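Local coordinates for protein methyl-accepting/DNA response regulator (Bacillus cereus, PDB 3D6W) that probably binds DNA through this LytTR domain, the C-terminal part of a putative response regulator of a phosphorelay, at residues Phe83-Asp88 with Val93-Ser98. Residues are numbered along the deposited sequence; the frame is centred on the assembly and turned at random.
Sequences FLLSMD and VPVSQS. With FMT (formic acid), chain E.
Phe83 and Val95, and two residues along Leu85 and Val93, are the two hydrogen-bonded pairs of an antiparallel beta hairpin, with Leu84 and Pro94 forming the non-hydrogen-bonded pair between them. Each of the two outer pairs exchanges two backbone bonds. The shortest runs from Leu85 N to Val93 O at 2.7 Å, whereas Val95 N reaches Phe83 O (2.9 Å) from 42° above the carbonyl plane, not on a lone pair. Pro94, without an amide hydrogen, falls in the pair that exchanges no backbone bond across the hairpin. Leu85 carries much of the apolar contact on the face it shares with Phe83, Val93 and Val95. Its CB is 3.4 Å from Val93 O and 4.2 Å from Val93 CB. CG, set beside the backbone N and anti to the carbonyl carbon (chi1 -48°), touches Val93 O and Val95 CG2 together. CD1 and CD2 then both meet that same methyl, CD2 at 3.6 Å from Val95 CG2. Val95 CB sits at the edge of the Phe83 ring, near the ring plane, and Val95 CG2 is 3.8 Å from Phe83 CB. Met87, a selenomethionine, has CG beside its backbone N, and both CG and SE meet Val93 CG2, with SE 4.0 Å from that methyl. On the reverse face Leu84 turns CD1 back against Val93 O. Strand 72-76 flanks 83-87 on the side away from the hairpin partner, and Phe103 of helix 100-107 touches Leu85 and Val95. Past the strand end, Ser96 OG donates to O2 of a formic acid molecule, probably from the crystallisation liquor, which Arg63 N also binds; the modelled 2.5 Å between Ser96 OG and that O2 is doubtfully short. The backbone polar groups of the outer pairs are thus satisfied within the hairpin, leaving Phe83, Leu85 and Val95 to pack it against helix 100-107 of the LytTR domain.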
ATOM      1  N   PHE A  83      16.831  -3.843 -25.886  1.00 60.99           N
ATOM      2  CA  PHE A  83      15.387  -4.113 -25.704  1.00 58.92           C
ATOM      3  C   PHE A  83      14.573  -2.894 -26.064  1.00 56.16           C
ATOM      4  O   PHE A  83      15.060  -1.779 -26.129  1.00 54.69           O
ATOM      5  CB  PHE A  83      15.044  -4.537 -24.265  1.00 59.27           C
ATOM      6  CG  PHE A  83      15.848  -5.715 -23.756  1.00 59.80           C
ATOM      7  CD1 PHE A  83      15.525  -7.018 -24.141  1.00 59.77           C
ATOM      8  CD2 PHE A  83      16.922  -5.524 -22.881  1.00 60.92           C
ATOM      9  CE1 PHE A  83      16.256  -8.096 -23.682  1.00 58.13           C
ATOM     10  CE2 PHE A  83      17.646  -6.609 -22.404  1.00 59.35           C
ATOM     11  CZ  PHE A  83      17.314  -7.892 -22.818  1.00 59.19           C
ATOM     12  N   LEU A  84      13.305  -3.131 -26.297  1.00 53.95           N
ATOM     13  CA  LEU A  84      12.381  -2.068 -26.510  1.00 53.17           C
ATOM     14  C   LEU A  84      11.246  -2.359 -25.561  1.00 51.78           C
ATOM     15  O   LEU A  84      10.788  -3.513 -25.477  1.00 52.43           O
ATOM     16  CB  LEU A  84      11.905  -2.098 -27.964  1.00 53.53           C
ATOM     17  CG  LEU A  84      11.266  -0.904 -28.582  1.00 53.39           C
ATOM     18  CD1 LEU A  84      11.970   0.393 -28.111  1.00 52.65           C
ATOM     19  CD2 LEU A  84      11.298  -1.123 -30.131  1.00 53.10           C
ATOM     20  N   LEU A  85      10.833  -1.334 -24.810  1.00 49.78           N
ATOM     21  CA  LEU A  85       9.796  -1.475 -23.796  1.00 47.93           C
ATOM     22  C   LEU A  85       8.505  -0.934 -24.351  1.00 47.39           C
ATOM     23  O   LEU A  85       8.403   0.197 -24.770  1.00 46.54           O
ATOM     24  CB  LEU A  85      10.171  -0.719 -22.504  1.00 47.12           C
ATOM     25  CG  LEU A  85      11.594  -0.953 -21.972  1.00 45.60           C
ATOM     26  CD1 LEU A  85      11.852  -0.198 -20.664  1.00 36.85           C
ATOM     27  CD2 LEU A  85      11.873  -2.446 -21.862  1.00 43.69           C
ATOM     28  N   SER A  86       7.500  -1.774 -24.331  1.00 47.97           N
ATOM     29  CA  SER A  86       6.134  -1.392 -24.617  1.00 48.07           C
ATOM     30  C   SER A  86       5.508  -0.909 -23.326  1.00 45.91           C
ATOM     31  O   SER A  86       5.387  -1.691 -22.383  1.00 45.30           O
ATOM     32  CB  SER A  86       5.379  -2.644 -25.118  1.00 49.42           C
ATOM     33  OG  SER A  86       4.152  -2.328 -25.762  1.00 55.91           O
HETATM   34  N   MSE A  87       5.116   0.365 -23.275  1.00 44.13           N
HETATM   35  CA  MSE A  87       4.493   0.917 -22.104  1.00 43.18           C
HETATM   36  C   MSE A  87       2.972   0.688 -22.137  1.00 44.86           C
HETATM   37  O   MSE A  87       2.423   0.405 -23.202  1.00 46.03           O
HETATM   38  CB  MSE A  87       4.831   2.395 -21.938  1.00 42.05           C
HETATM   39  CG  MSE A  87       6.299   2.724 -22.001  1.00 39.14           C
HETATM   40 SE   MSE A  87       7.431   1.810 -20.728  0.65 32.51          SE
HETATM   41  CE  MSE A  87       6.733   2.623 -19.169  1.00 25.61           C
ATOM     42  N   ASP A  88       2.324   0.800 -20.972  1.00 45.01           N
ATOM     43  CA  ASP A  88       0.925   0.575 -20.834  1.00 46.81           C
ATOM     44  C   ASP A  88       0.069   1.554 -21.640  1.00 47.90           C
ATOM     45  O   ASP A  88      -0.989   1.184 -22.110  1.00 49.37           O
ATOM     46  CB  ASP A  88       0.507   0.729 -19.354  1.00 47.48           C
ATOM     47  CG  ASP A  88       0.695  -0.534 -18.545  1.00 47.38           C
ATOM     48  OD1 ASP A  88       0.877  -1.617 -19.134  1.00 48.80           O
ATOM     49  OD2 ASP A  88       0.645  -0.437 -17.299  1.00 50.10           O
ATOM     50  N   VAL A  93       9.935   2.733 -25.104  1.00 57.11           N
ATOM     51  CA  VAL A  93      11.154   3.263 -24.497  1.00 57.84           C
ATOM     52  C   VAL A  93      12.268   2.298 -24.812  1.00 58.17           C
ATOM     53  O   VAL A  93      12.087   1.087 -24.655  1.00 58.56           O
ATOM     54  CB  VAL A  93      10.990   3.421 -22.954  1.00 58.64           C
ATOM     55  CG1 VAL A  93      12.311   3.849 -22.318  1.00 58.11           C
ATOM     56  CG2 VAL A  93       9.830   4.413 -22.616  1.00 55.82           C
ATOM     57  N   PRO A  94      13.423   2.807 -25.285  1.00 58.02           N
ATOM     58  CA  PRO A  94      14.534   1.917 -25.517  1.00 57.04           C
ATOM     59  C   PRO A  94      15.405   1.566 -24.293  1.00 56.72           C
ATOM     60  O   PRO A  94      15.687   2.392 -23.450  1.00 55.21           O
ATOM     61  CB  PRO A  94      15.359   2.682 -26.549  1.00 56.88           C
ATOM     62  CG  PRO A  94      15.113   4.096 -26.264  1.00 56.55           C
ATOM     63  CD  PRO A  94      13.750   4.197 -25.652  1.00 58.06           C
ATOM     64  N   VAL A  95      15.870   0.318 -24.257  1.00 57.49           N
ATOM     65  CA  VAL A  95      16.966  -0.087 -23.397  1.00 57.43           C
ATOM     66  C   VAL A  95      18.193  -0.207 -24.313  1.00 57.84           C
ATOM     67  O   VAL A  95      18.226  -1.046 -25.217  1.00 58.08           O
ATOM     68  CB  VAL A  95      16.689  -1.438 -22.632  1.00 57.16           C
ATOM     69  CG1 VAL A  95      17.751  -1.667 -21.578  1.00 56.72           C
ATOM     70  CG2 VAL A  95      15.283  -1.459 -22.018  1.00 55.41           C
ATOM     71  N   SER A  96      19.191   0.644 -24.092  1.00 58.18           N
ATOM     72  CA  SER A  96      20.331   0.669 -24.940  1.00 57.67           C
ATOM     73  C   SER A  96      21.236  -0.524 -24.677  1.00 59.98           C
ATOM     74  O   SER A  96      21.175  -1.177 -23.616  1.00 61.04           O
ATOM     75  CB  SER A  96      21.082   1.973 -24.764  1.00 57.68           C
ATOM     76  OG  SER A  96      21.637   2.153 -23.480  1.00 54.88           O
ATOM     77  N   GLN A  97      22.064  -0.823 -25.669  1.00 62.13           N
ATOM     78  CA  GLN A  97      23.090  -1.842 -25.585  1.00 63.68           C
ATOM     79  C   GLN A  97      23.953  -1.741 -24.346  1.00 63.20           C
ATOM     80  O   GLN A  97      24.398  -2.753 -23.840  1.00 63.88           O
ATOM     81  CB  GLN A  97      24.011  -1.764 -26.803  1.00 63.98           C
ATOM     82  CG  GLN A  97      25.269  -2.625 -26.742  1.00 65.68           C
ATOM     83  CD  GLN A  97      25.902  -2.718 -28.124  1.00 69.25           C
ATOM     84  OE1 GLN A  97      26.166  -3.817 -28.646  1.00 77.40           O
ATOM     85  NE2 GLN A  97      26.118  -1.554 -28.746  1.00 77.67           N
ATOM     86  N   SER A  98      24.200  -0.526 -23.874  1.00 62.68           N
ATOM     87  CA  SER A  98      25.131  -0.326 -22.814  1.00 62.54           C
ATOM     88  C   SER A  98      24.484  -0.549 -21.428  1.00 62.49           C
ATOM     89  O   SER A  98      25.182  -0.875 -20.450  1.00 63.19           O
ATOM     90  CB  SER A  98      25.819   1.027 -22.982  1.00 62.74           C
ATOM     91  OG  SER A  98      25.434   1.957 -22.012  1.00 66.44           O
TER
HETATM   92  C   FMT E 304      23.595   4.810 -23.814  1.00 46.32           C
HETATM   93  O1  FMT E 304      24.046   4.036 -24.693  1.00 47.22           O
HETATM   94  O2  FMT E 304      22.657   4.435 -23.079  1.00 45.29           O